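PDB 3TC9: IPT/TIG domain-containing protein from Bacteroides thetaiotaomicron, which is of unknown function but, as a six-bladed beta-propeller joined to an immunoglobulin-like domain, is probably an auxiliary nutrient-binding protein. Local coordinates for residues N243-Q249 / S269-F273; H278-Y283 / S349-D353; N290-I294 / Q316-D320. All coordinates share one frame; numbering follows the deposited sequence.

Interaction 1. Residues N243-Q249 / S269-F273; sequences NSWNAGQ and SGWEF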
ATOM      1  N   ASN B 243      27.315  16.308  13.302  1.00 48.51           N
ATOM      2  CA  ASN B 243      28.531  16.737  12.623  1.00 48.16           C
ATOM      3  C   ASN B 243      29.091  18.033  13.196  1.00 52.06           C
ATOM      4  O   ASN B 243      28.588  18.588  14.179  1.00 50.54           O
ATOM      5  CB  ASN B 243      28.246  16.904  11.090  1.00 44.36           C
ATOM      6  CG  ASN B 243      27.644  18.245  10.681  1.00 56.91           C
ATOM      7  OD1 ASN B 243      26.827  18.808  11.396  1.00 51.99           O
ATOM      8  ND2 ASN B 243      28.111  18.847   9.576  1.00 42.87           N
ATOM      9  N   SER B 244      30.150  18.498  12.516  1.00 49.67           N
ATOM     10  CA  SER B 244      30.850  19.756  12.650  1.00 50.35           C
ATOM     11  C   SER B 244      31.215  20.167  11.228  1.00 54.02           C
ATOM     12  O   SER B 244      31.774  19.355  10.481  1.00 52.67           O
ATOM     13  CB  SER B 244      32.062  19.625  13.563  1.00 55.62           C
ATOM     14  OG  SER B 244      32.716  20.878  13.665  1.00 69.70           O
ATOM     15  N   TRP B 245      30.790  21.376  10.818  1.00 50.53           N
ATOM     16  CA  TRP B 245      31.003  21.908   9.467  1.00 49.50           C
ATOM     17  C   TRP B 245      32.507  22.130   9.137  1.00 53.18           C
ATOM     18  O   TRP B 245      32.922  21.898   8.003  1.00 52.83           O
ATOM     19  CB  TRP B 245      30.196  23.208   9.333  1.00 47.83           C
ATOM     20  CG  TRP B 245      30.558  24.127   8.203  1.00 49.10           C
ATOM     21  CD1 TRP B 245      29.936  24.225   6.992  1.00 51.13           C
ATOM     22  CD2 TRP B 245      31.488  25.218   8.264  1.00 50.25           C
ATOM     23  NE1 TRP B 245      30.489  25.252   6.257  1.00 50.95           N
ATOM     24  CE2 TRP B 245      31.437  25.884   7.017  1.00 53.82           C
ATOM     25  CE3 TRP B 245      32.376  25.691   9.253  1.00 52.67           C
ATOM     26  CZ2 TRP B 245      32.263  26.974   6.717  1.00 54.38           C
ATOM     27  CZ3 TRP B 245      33.176  26.786   8.963  1.00 54.86           C
ATOM     28  CH2 TRP B 245      33.128  27.407   7.705  1.00 55.27           C
ATOM     29  N   ASN B 246      33.298  22.568  10.118  1.00 50.22           N
ATOM     30  CA  ASN B 246      34.726  22.891  10.014  1.00 50.76           C
ATOM     31  C   ASN B 246      35.556  21.870   9.188  1.00 54.37           C
ATOM     32  O   ASN B 246      36.193  22.266   8.211  1.00 53.02           O
ATOM     33  CB  ASN B 246      35.308  23.062  11.413  1.00 50.41           C
ATOM     34  CG  ASN B 246      34.764  24.288  12.127  1.00 65.36           C
ATOM     35  OD1 ASN B 246      33.575  24.379  12.484  1.00 53.18           O
ATOM     36  ND2 ASN B 246      35.623  25.263  12.335  1.00 53.41           N
ATOM     37  N   ALA B 247      35.553  20.581   9.567  1.00 51.85           N
ATOM     38  CA  ALA B 247      36.280  19.545   8.821  1.00 51.96           C
ATOM     39  C   ALA B 247      35.305  18.558   8.168  1.00 55.24           C
ATOM     40  O   ALA B 247      35.738  17.638   7.467  1.00 54.59           O
ATOM     41  CB  ALA B 247      37.245  18.800   9.747  1.00 53.26           C
ATOM     42  N   GLY B 248      34.005  18.761   8.404  1.00 52.05           N
ATOM     43  CA  GLY B 248      32.947  17.880   7.919  1.00 50.45           C
ATOM     44  C   GLY B 248      33.022  16.544   8.626  1.00 52.67           C
ATOM     45  O   GLY B 248      32.914  15.486   8.000  1.00 51.38           O
ATOM     46  N   GLN B 249      33.227  16.606   9.954  1.00 49.93           N
ATOM     47  CA  GLN B 249      33.379  15.440  10.809  1.00 49.93           C
ATOM     48  C   GLN B 249      32.047  14.933  11.367  1.00 52.99           C
ATOM     49  O   GLN B 249      31.258  15.709  11.904  1.00 52.62           O
ATOM     50  CB  GLN B 249      34.329  15.746  11.972  1.00 51.79           C
ATOM     51  CG  GLN B 249      34.590  14.550  12.879  1.00 54.80           C
ATOM     52  CD  GLN B 249      35.994  14.049  12.806  1.00 67.25           C
ATOM     53  OE1 GLN B 249      36.230  12.857  12.607  1.00 63.12           O
ATOM     54  NE2 GLN B 249      36.956  14.946  13.006  1.00 59.69           N
ATOM     55  N   SER B 269      37.061  20.757   4.092  1.00 51.82           N
ATOM     56  CA  SER B 269      36.655  21.766   5.069  1.00 51.57           C
ATOM     57  C   SER B 269      35.379  22.479   4.620  1.00 52.73           C
ATOM     58  O   SER B 269      35.153  22.613   3.414  1.00 51.27           O
ATOM     59  CB  SER B 269      37.780  22.776   5.298  1.00 55.73           C
ATOM     60  OG  SER B 269      38.644  22.972   4.186  1.00 68.73           O
ATOM     61  N   GLY B 270      34.568  22.915   5.585  1.00 48.27           N
ATOM     62  CA  GLY B 270      33.316  23.622   5.334  1.00 47.49           C
ATOM     63  C   GLY B 270      32.273  22.767   4.654  1.00 50.42           C
ATOM     64  O   GLY B 270      31.787  23.120   3.580  1.00 49.78           O
ATOM     65  N   TRP B 271      31.957  21.617   5.261  1.00 46.34           N
ATOM     66  CA  TRP B 271      30.988  20.638   4.768  1.00 43.52           C
ATOM     67  C   TRP B 271      29.730  20.682   5.644  1.00 44.73           C
ATOM     68  O   TRP B 271      29.730  20.201   6.780  1.00 44.12           O
ATOM     69  CB  TRP B 271      31.614  19.228   4.739  1.00 40.90           C
ATOM     70  CG  TRP B 271      31.654  18.572   3.392  1.00 40.73           C
ATOM     71  CD1 TRP B 271      31.078  17.384   3.048  1.00 42.51           C
ATOM     72  CD2 TRP B 271      32.358  19.030   2.225  1.00 40.80           C
ATOM     73  NE1 TRP B 271      31.378  17.072   1.740  1.00 40.65           N
ATOM     74  CE2 TRP B 271      32.155  18.068   1.208  1.00 43.23           C
ATOM     75  CE3 TRP B 271      33.148  20.163   1.937  1.00 42.97           C
ATOM     76  CZ2 TRP B 271      32.716  18.201  -0.073  1.00 43.06           C
ATOM     77  CZ3 TRP B 271      33.702  20.295   0.667  1.00 44.20           C
ATOM     78  CH2 TRP B 271      33.487  19.322  -0.319  1.00 44.23           C
ATOM     79  N   GLU B 272      28.688  21.329   5.120  1.00 38.75           N
ATOM     80  CA  GLU B 272      27.398  21.496   5.776  1.00 37.80           C
ATOM     81  C   GLU B 272      26.510  20.331   5.404  1.00 41.79           C
ATOM     82  O   GLU B 272      26.135  20.208   4.234  1.00 41.60           O
ATOM     83  CB  GLU B 272      26.756  22.842   5.380  1.00 38.30           C
ATOM     84  CG  GLU B 272      25.390  23.090   6.005  1.00 42.47           C
ATOM     85  CD  GLU B 272      24.654  24.343   5.562  1.00 57.35           C
ATOM     86  OE1 GLU B 272      25.067  24.967   4.558  1.00 51.02           O
ATOM     87  OE2 GLU B 272      23.644  24.693   6.213  1.00 54.82           O
ATOM     88  N   PHE B 273      26.204  19.442   6.375  1.00 39.26           N
ATOM     89  CA  PHE B 273      25.372  18.284   6.053  1.00 38.03           C
ATOM     90  C   PHE B 273      24.527  17.755   7.221  1.00 42.51           C
ATOM     91  O   PHE B 273      24.849  17.995   8.387  1.00 42.07           O
ATOM     92  CB  PHE B 273      26.234  17.116   5.490  1.00 38.80           C
ATOM     93  CG  PHE B 273      27.285  16.534   6.409  1.00 40.76           C
ATOM     94  CD1 PHE B 273      26.980  15.465   7.257  1.00 43.59           C
ATOM     95  CD2 PHE B 273      28.590  17.025   6.403  1.00 42.55           C
ATOM     96  CE1 PHE B 273      27.962  14.912   8.102  1.00 44.70           C
ATOM     97  CE2 PHE B 273      29.567  16.487   7.260  1.00 45.77           C
ATOM     98  CZ  PHE B 273      29.252  15.421   8.091  1.00 43.62           C
TER
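Trp-271 and Gly-270 point their backbone N-H groups into the tight turn formed by residues 243-249. Trp-271 N bonds to Trp-245 O at 2.9 Å, arriving in the carbonyl plane on a lone pair. Gly-270 N meets Asn-246 O at 3.2 Å from well above that carbonyl's plane. The Trp-245 indole lies against this crossing: with CG anti to the backbone N (chi1 163°), its five-membered ring is laid face-on over Gly-270, whose CA makes a CH-pi contact 3.5 Å from the ring centroid. Having no side chain, Gly-270 can slip this close beneath the indole. Deeper in, Gly-248 CA packs on Trp-271 CB at 3.7 Å, and Asn-243 CB touches Phe-273 CZ at 3.5 Å. The Asn-243 amide passes over one face of the phenyl ring, the planes 61° apart, while its ND2 donates to Asn-229; Gly-248 O approaches the edge of the same ring. Further out, Glu-272 forms a salt bridge with Arg-182, and Asn-246 OD1 accepts from Asn-227. Gly-248 and Gln-249 both face Ser-244 in a G1 beta bulge that shapes the turn. This turn links strands 240-244 and 249-253 of one propeller blade, and residues 269-273 are the passage from its last strand, 260-265, into strand 273-277 of the next blade.

Interaction 2. Residues H278-Y283 / S349-D353; sequences HPSGNY and SDEYD. With EDO (1,2-ethanediol), chain T.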
ATOM      1  N   HIS B 278      17.500   5.446   7.087  1.00 36.73           N
ATOM      2  CA  HIS B 278      16.436   4.674   6.470  1.00 35.50           C
ATOM      3  C   HIS B 278      15.640   4.011   7.629  1.00 41.12           C
ATOM      4  O   HIS B 278      16.272   3.657   8.636  1.00 41.27           O
ATOM      5  CB  HIS B 278      17.075   3.647   5.520  1.00 35.27           C
ATOM      6  CG  HIS B 278      16.108   2.764   4.811  1.00 37.54           C
ATOM      7  ND1 HIS B 278      15.603   1.624   5.400  1.00 39.06           N
ATOM      8  CD2 HIS B 278      15.616   2.865   3.556  1.00 37.50           C
ATOM      9  CE1 HIS B 278      14.786   1.099   4.506  1.00 37.68           C
ATOM     10  NE2 HIS B 278      14.773   1.807   3.376  1.00 36.88           N
ATOM     11  N   PRO B 279      14.289   3.826   7.519  1.00 38.83           N
ATOM     12  CA  PRO B 279      13.504   3.226   8.634  1.00 39.07           C
ATOM     13  C   PRO B 279      14.015   1.884   9.207  1.00 46.34           C
ATOM     14  O   PRO B 279      13.775   1.604  10.395  1.00 48.23           O
ATOM     15  CB  PRO B 279      12.120   3.039   8.020  1.00 39.54           C
ATOM     16  CG  PRO B 279      12.046   4.074   6.952  1.00 43.18           C
ATOM     17  CD  PRO B 279      13.404   4.224   6.399  1.00 39.44           C
ATOM     18  N   SER B 280      14.722   1.063   8.388  1.00 42.30           N
ATOM     19  CA  SER B 280      15.325  -0.220   8.824  1.00 41.17           C
ATOM     20  C   SER B 280      16.554   0.016   9.716  1.00 46.23           C
ATOM     21  O   SER B 280      16.935  -0.858  10.501  1.00 47.90           O
ATOM     22  CB  SER B 280      15.758  -1.022   7.604  1.00 40.20           C
ATOM     23  OG  SER B 280      16.787  -0.323   6.918  1.00 44.19           O
ATOM     24  N   GLY B 281      17.197   1.170   9.519  1.00 41.51           N
ATOM     25  CA  GLY B 281      18.427   1.537  10.202  1.00 41.96           C
ATOM     26  C   GLY B 281      19.646   0.892   9.572  1.00 45.80           C
ATOM     27  O   GLY B 281      20.734   0.933  10.155  1.00 44.93           O
ATOM     28  N   ASN B 282      19.488   0.303   8.356  1.00 42.78           N
ATOM     29  CA  ASN B 282      20.582  -0.384   7.638  1.00 42.29           C
ATOM     30  C   ASN B 282      21.588   0.580   7.018  1.00 42.38           C
ATOM     31  O   ASN B 282      22.706   0.174   6.711  1.00 38.90           O
ATOM     32  CB  ASN B 282      20.028  -1.319   6.553  1.00 41.02           C
ATOM     33  CG  ASN B 282      19.425  -2.590   7.112  1.00 59.41           C
ATOM     34  OD1 ASN B 282      19.744  -3.028   8.218  1.00 57.36           O
ATOM     35  ND2 ASN B 282      18.535  -3.220   6.361  1.00 50.35           N
ATOM     36  N   TYR B 283      21.166   1.845   6.798  1.00 39.85           N
ATOM     37  CA  TYR B 283      22.011   2.883   6.218  1.00 38.26           C
ATOM     38  C   TYR B 283      21.435   4.237   6.475  1.00 41.60           C
ATOM     39  O   TYR B 283      20.288   4.352   6.879  1.00 42.68           O
ATOM     40  CB  TYR B 283      22.207   2.665   4.694  1.00 37.61           C
ATOM     41  CG  TYR B 283      20.995   2.959   3.830  1.00 35.74           C
ATOM     42  CD1 TYR B 283      20.791   4.229   3.285  1.00 35.56           C
ATOM     43  CD2 TYR B 283      20.095   1.950   3.491  1.00 35.85           C
ATOM     44  CE1 TYR B 283      19.692   4.500   2.470  1.00 33.29           C
ATOM     45  CE2 TYR B 283      19.028   2.195   2.628  1.00 34.80           C
ATOM     46  CZ  TYR B 283      18.825   3.474   2.132  1.00 39.60           C
ATOM     47  OH  TYR B 283      17.751   3.728   1.327  1.00 34.28           O
ATOM     48  N   SER B 349      14.593  -5.547  -1.002  1.00 44.50           N
ATOM     49  CA  SER B 349      15.460  -5.189   0.106  1.00 44.29           C
ATOM     50  C   SER B 349      15.131  -3.771   0.601  1.00 46.86           C
ATOM     51  O   SER B 349      14.887  -3.598   1.793  1.00 47.56           O
ATOM     52  CB  SER B 349      16.918  -5.316  -0.300  1.00 48.23           C
ATOM     53  OG  SER B 349      17.673  -5.454   0.887  1.00 60.42           O
ATOM     54  N   ASP B 350      15.011  -2.790  -0.318  1.00 41.52           N
ATOM     55  CA  ASP B 350      14.624  -1.423   0.006  1.00 39.43           C
ATOM     56  C   ASP B 350      13.226  -1.103  -0.564  1.00 40.17           C
ATOM     57  O   ASP B 350      13.063  -1.005  -1.772  1.00 40.35           O
ATOM     58  CB  ASP B 350      15.664  -0.446  -0.532  1.00 41.52           C
ATOM     59  CG  ASP B 350      15.693   0.903   0.180  1.00 47.21           C
ATOM     60  OD1 ASP B 350      14.636   1.325   0.703  1.00 43.64           O
ATOM     61  OD2 ASP B 350      16.772   1.531   0.215  1.00 51.74           O
ATOM     62  N   GLU B 351      12.236  -0.917   0.307  1.00 34.88           N
ATOM     63  CA  GLU B 351      10.862  -0.659  -0.083  1.00 34.12           C
ATOM     64  C   GLU B 351      10.523   0.825  -0.108  1.00 38.03           C
ATOM     65  O   GLU B 351       9.367   1.195  -0.339  1.00 39.68           O
ATOM     66  CB  GLU B 351       9.910  -1.396   0.875  1.00 36.07           C
ATOM     67  CG  GLU B 351       9.909  -2.912   0.712  1.00 47.55           C
ATOM     68  CD  GLU B 351       8.693  -3.645   1.252  1.00 59.42           C
ATOM     69  OE1 GLU B 351       7.644  -2.996   1.465  1.00 53.67           O
ATOM     70  OE2 GLU B 351       8.769  -4.887   1.401  1.00 63.53           O
ATOM     71  N   TYR B 352      11.502   1.672   0.151  1.00 32.70           N
ATOM     72  CA  TYR B 352      11.250   3.100   0.231  1.00 31.93           C
ATOM     73  C   TYR B 352      11.977   3.897  -0.813  1.00 35.53           C
ATOM     74  O   TYR B 352      13.050   3.516  -1.233  1.00 35.14           O
ATOM     75  CB  TYR B 352      11.664   3.658   1.611  1.00 31.72           C
ATOM     76  CG  TYR B 352      10.966   3.022   2.787  1.00 33.59           C
ATOM     77  CD1 TYR B 352      11.365   1.775   3.274  1.00 35.63           C
ATOM     78  CD2 TYR B 352       9.943   3.684   3.453  1.00 34.74           C
ATOM     79  CE1 TYR B 352      10.740   1.194   4.372  1.00 36.21           C
ATOM     80  CE2 TYR B 352       9.293   3.102   4.541  1.00 36.97           C
ATOM     81  CZ  TYR B 352       9.696   1.858   4.998  1.00 44.11           C
ATOM     82  OH  TYR B 352       9.064   1.299   6.081  1.00 45.95           O
ATOM     83  N   ASP B 353      11.389   5.035  -1.175  1.00 32.14           N
ATOM     84  CA  ASP B 353      11.966   6.104  -1.976  1.00 31.77           C
ATOM     85  C   ASP B 353      12.320   7.238  -0.994  1.00 34.73           C
ATOM     86  O   ASP B 353      11.733   7.355   0.098  1.00 32.01           O
ATOM     87  CB  ASP B 353      10.969   6.607  -3.028  1.00 33.31           C
ATOM     88  CG  ASP B 353      10.771   5.744  -4.246  1.00 39.90           C
ATOM     89  OD1 ASP B 353      11.772   5.284  -4.808  1.00 42.21           O
ATOM     90  OD2 ASP B 353       9.630   5.635  -4.706  1.00 48.71           O
TER
HETATM   91  C1  EDO T 489      17.591  -1.424   2.805  1.00 61.76           C
HETATM   92  O1  EDO T 489      16.875  -1.834   3.977  1.00 59.59           O
HETATM   93  C2  EDO T 489      19.034  -1.925   2.863  1.00 62.39           C
HETATM   94  O2  EDO T 489      19.647  -1.764   1.572  1.00 68.13           O
HETATM   95  O   HOH W   1      15.272   4.836   0.144  1.00 45.57           O
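Asp-350 is held between His-278 and Tyr-283 by both oxygens of its carboxylate. His-278 NE2 donates to Asp-350 OD1 at 2.7 Å, a bent bond, 136° at the hydrogen, the imidazole standing nearly perpendicular (83°) to the carboxylate and its N-H meeting the oxygen from above that plane. Tyr-352 N reaches OD1 from the opposite face, closing an Asx turn. Tyr-283 OH donates to the syn lone pair of Asp-350 OD2 at 2.6 Å, the two side chains crossing at about a right angle. A water links Tyr-283 OH to Tyr-352 O. The His-278 ring, its CG anti to the backbone N (chi1 180°), is carried out to the carboxylate and fixed at its other nitrogen, where ND1 and Ser-280 OG share a 2.7 Å hydrogen bond. Beside it, Pro-279 CG lies over the Tyr-352 ring face, 3.9 Å from the centroid, a CH-pi contact. Ethanediol C1 lies over one imidazole face. Phe-339 of strand 334-341 meets His-278 edge-to-face. Residues 278-283 hold the type I turn from strand 273-277 to strand 283-288, and 349-353 lead into strand 352-358, so the contact joins corresponding connections, between first and second long strands, in neighbouring propeller blades.

Interaction 3. Residues N290-I294 / Q316-D320; sequences NQHYI and QGAKD. With EDO (1,2-ethanediol), chain V; EDO (1,2-ethanediol), chain R.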
ATOM      1  N   ASN B 290      25.590  22.350   1.254  1.00 38.52           N
ATOM      2  CA  ASN B 290      26.359  23.370   0.555  1.00 38.61           C
ATOM      3  C   ASN B 290      27.277  22.808  -0.549  1.00 43.07           C
ATOM      4  O   ASN B 290      28.065  23.577  -1.120  1.00 43.18           O
ATOM      5  CB  ASN B 290      27.174  24.188   1.564  1.00 38.39           C
ATOM      6  CG  ASN B 290      28.281  23.418   2.234  1.00 54.71           C
ATOM      7  OD1 ASN B 290      28.252  22.181   2.343  1.00 50.01           O
ATOM      8  ND2 ASN B 290      29.296  24.136   2.673  1.00 47.37           N
ATOM      9  N   GLN B 291      27.164  21.498  -0.878  1.00 38.63           N
ATOM     10  CA  GLN B 291      28.014  20.868  -1.900  1.00 38.31           C
ATOM     11  C   GLN B 291      27.194  20.115  -2.967  1.00 41.00           C
ATOM     12  O   GLN B 291      27.742  19.637  -3.962  1.00 42.50           O
ATOM     13  CB  GLN B 291      29.080  19.957  -1.253  1.00 40.32           C
ATOM     14  CG  GLN B 291      30.069  20.693  -0.333  1.00 37.89           C
ATOM     15  CD  GLN B 291      30.917  21.750  -1.028  1.00 55.74           C
ATOM     16  OE1 GLN B 291      31.201  21.693  -2.229  1.00 52.35           O
ATOM     17  NE2 GLN B 291      31.369  22.737  -0.277  1.00 51.23           N
ATOM     18  N   HIS B 292      25.873  20.109  -2.789  1.00 34.77           N
ATOM     19  CA  HIS B 292      24.816  19.663  -3.710  1.00 33.40           C
ATOM     20  C   HIS B 292      24.939  18.212  -4.162  1.00 36.96           C
ATOM     21  O   HIS B 292      24.799  17.906  -5.352  1.00 36.43           O
ATOM     22  CB  HIS B 292      24.783  20.620  -4.904  1.00 33.32           C
ATOM     23  CG  HIS B 292      25.037  22.019  -4.462  1.00 36.68           C
ATOM     24  ND1 HIS B 292      24.106  22.704  -3.703  1.00 37.78           N
ATOM     25  CD2 HIS B 292      26.171  22.756  -4.537  1.00 39.12           C
ATOM     26  CE1 HIS B 292      24.670  23.864  -3.403  1.00 38.11           C
ATOM     27  NE2 HIS B 292      25.915  23.938  -3.874  1.00 39.09           N
ATOM     28  N   TYR B 293      25.115  17.308  -3.191  1.00 31.98           N
ATOM     29  CA  TYR B 293      25.205  15.880  -3.472  1.00 31.37           C
ATOM     30  C   TYR B 293      24.828  15.094  -2.223  1.00 37.33           C
ATOM     31  O   TYR B 293      24.733  15.643  -1.112  1.00 38.04           O
ATOM     32  CB  TYR B 293      26.599  15.483  -4.029  1.00 33.58           C
ATOM     33  CG  TYR B 293      27.728  15.390  -3.024  1.00 36.35           C
ATOM     34  CD1 TYR B 293      28.161  16.516  -2.325  1.00 39.44           C
ATOM     35  CD2 TYR B 293      28.436  14.207  -2.854  1.00 37.39           C
ATOM     36  CE1 TYR B 293      29.231  16.447  -1.429  1.00 41.59           C
ATOM     37  CE2 TYR B 293      29.508  14.127  -1.966  1.00 39.08           C
ATOM     38  CZ  TYR B 293      29.890  15.244  -1.240  1.00 43.32           C
ATOM     39  OH  TYR B 293      30.944  15.174  -0.357  1.00 37.93           O
ATOM     40  N   ILE B 294      24.553  13.810  -2.422  1.00 34.59           N
ATOM     41  CA  ILE B 294      24.149  12.914  -1.348  1.00 34.18           C
ATOM     42  C   ILE B 294      25.063  11.681  -1.326  1.00 36.90           C
ATOM     43  O   ILE B 294      25.448  11.145  -2.370  1.00 35.59           O
ATOM     44  CB  ILE B 294      22.633  12.545  -1.483  1.00 36.63           C
ATOM     45  CG1 ILE B 294      21.733  13.821  -1.507  1.00 35.83           C
ATOM     46  CG2 ILE B 294      22.175  11.544  -0.401  1.00 36.81           C
ATOM     47  CD1 ILE B 294      20.273  13.600  -1.953  1.00 34.39           C
ATOM     48  N   GLN B 316      29.714  16.995  -6.521  1.00 43.79           N
ATOM     49  CA  GLN B 316      30.300  17.887  -5.509  0.50 44.06           C
ATOM     50  C   GLN B 316      30.521  19.289  -6.076  1.00 49.27           C
ATOM     51  O   GLN B 316      31.242  19.452  -7.067  1.00 50.31           O
ATOM     52  CB  GLN B 316      31.637  17.333  -4.961  0.50 45.78           C
ATOM     53  CG  GLN B 316      31.570  15.925  -4.402  0.50 41.79           C
ATOM     54  CD  GLN B 316      32.061  14.912  -5.396  0.50 44.89           C
ATOM     55  OE1 GLN B 316      31.373  14.580  -6.374  0.50 38.75           O
ATOM     56  NE2 GLN B 316      33.263  14.394  -5.154  0.50 25.01           N
ATOM     57  N   GLY B 317      29.866  20.274  -5.467  1.00 45.86           N
ATOM     58  CA  GLY B 317      29.960  21.679  -5.848  1.00 46.19           C
ATOM     59  C   GLY B 317      29.281  22.101  -7.137  1.00 51.49           C
ATOM     60  O   GLY B 317      29.395  23.275  -7.513  1.00 55.01           O
ATOM     61  N   ALA B 318      28.583  21.173  -7.834  1.00 44.44           N
ATOM     62  CA  ALA B 318      27.934  21.495  -9.110  1.00 42.39           C
ATOM     63  C   ALA B 318      26.416  21.710  -8.940  1.00 41.59           C
ATOM     64  O   ALA B 318      25.632  20.758  -8.963  1.00 40.97           O
ATOM     65  CB  ALA B 318      28.221  20.421 -10.143  1.00 42.94           C
ATOM     66  N   LYS B 319      26.029  22.985  -8.762  1.00 35.32           N
ATOM     67  CA  LYS B 319      24.657  23.476  -8.579  1.00 33.68           C
ATOM     68  C   LYS B 319      23.891  23.436  -9.893  1.00 38.59           C
ATOM     69  O   LYS B 319      24.285  24.114 -10.845  1.00 39.69           O
ATOM     70  CB  LYS B 319      24.654  24.953  -8.104  1.00 34.46           C
ATOM     71  CG  LYS B 319      25.537  25.347  -6.947  1.00 44.90           C
ATOM     72  CD  LYS B 319      26.018  26.769  -7.186  1.00 57.17           C
ATOM     73  CE  LYS B 319      26.495  27.448  -5.939  1.00 75.36           C
ATOM     74  NZ  LYS B 319      26.408  28.922  -6.084  1.00 88.35           N
ATOM     75  N   ASP B 320      22.781  22.723  -9.946  1.00 32.44           N
ATOM     76  CA  ASP B 320      21.960  22.715 -11.154  1.00 31.73           C
ATOM     77  C   ASP B 320      20.657  21.994 -10.891  1.00 34.61           C
ATOM     78  O   ASP B 320      20.465  21.486  -9.804  1.00 35.08           O
ATOM     79  CB  ASP B 320      22.725  22.039 -12.318  1.00 34.02           C
ATOM     80  CG  ASP B 320      22.361  22.518 -13.703  1.00 44.11           C
ATOM     81  OD1 ASP B 320      21.282  23.157 -13.856  1.00 45.08           O
ATOM     82  OD2 ASP B 320      23.105  22.199 -14.643  1.00 52.92           O
TER
HETATM   83  C1  EDO V 498      20.124  26.549 -10.387  1.00 60.61           C
HETATM   84  O1  EDO V 498      20.180  25.348  -9.603  1.00 54.48           O
HETATM   85  C2  EDO V 498      20.053  26.201 -11.871  1.00 61.53           C
HETATM   86  O2  EDO V 498      21.371  25.959 -12.377  1.00 71.88           O
HETATM   87  C1  EDO R 486      23.609  28.459  -2.204  1.00 60.49           C
HETATM   88  O1  EDO R 486      23.718  27.063  -2.467  1.00 59.77           O
HETATM   89  C2  EDO R 486      24.499  29.186  -3.201  1.00 61.54           C
HETATM   90  O2  EDO R 486      23.947  29.043  -4.512  1.00 67.66           O
HETATM   91  O   HOH W   2      24.661  18.405  -8.038  1.00 33.62           O
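Gly-317 N donates to Gln-291 O at 2.7 Å (N-H...O 154°), a single backbone bond that pins the loop 316-320 against the turn 290-294 where the two segments come nearest. In this six-bladed beta-propeller the turn joins strands 283-288 and 293-300 of one blade, while the loop follows that blade's last strand, 305-312, on the way to the next blade. Two side-chain faces flank the bond. On one side, in one of the two conformers of Gln-316, its CG sits over the centre of the Tyr-293 ring, 3.6 Å from the centroid, a CH-pi contact; the aromatic ring is brought under it by a chi1 of 77°, which sets the tyrosine CG between the backbone N and the carbonyl carbon. The Tyr-293 hydroxyl is engaged by Trp-271 NE1. With an alanine in place of Tyr-293, Trp-271 NE1 would probably lose its hydroxyl partner and Gln-316 CG the ring beneath it, in that conformer. On the other side, Lys-319 CG lies over one face of the His-292 ring, nearer the rim, with His-292 NE2 3.4 Å from Lys-319 CG. The imidazole is steadied by Ala-333 N, which donates to His-292 ND1, and by His-332, which meets it edge-to-face. A water gives one hydrogen bond to His-292 O and another to Ala-318 O, a second tie between the backbones. Beyond the imidazole the Lys-319 chain, bent at chi2, carries NZ to O2 of one ethanediol at 2.9 Å, while Asp-320 OD1 accepts from O2 of a second at 3.2 Å.

Interactions 1 and 3 are adjoining parts of one face of the propeller, their centres about 14 Å apart. They touch directly: Gly-270 O meets Asn-290 ND2 at 2.8 Å, and Trp-271 NE1 lies 2.9 Å from Tyr-293 OH, so the passage into the blade 273-312 is braced by that blade's own turn, which interaction 3 ties to the passage out. Interaction 2 lies at the other end of strand 283-288, its centre about 25 Å from interaction 1 and 24 Å from interaction 3, without touching either. Interaction 3 is nested in the loop that interaction 2 closes. No active site is established here; the ethanediols at interactions 2 and 3 probably come from the crystallisation liquor.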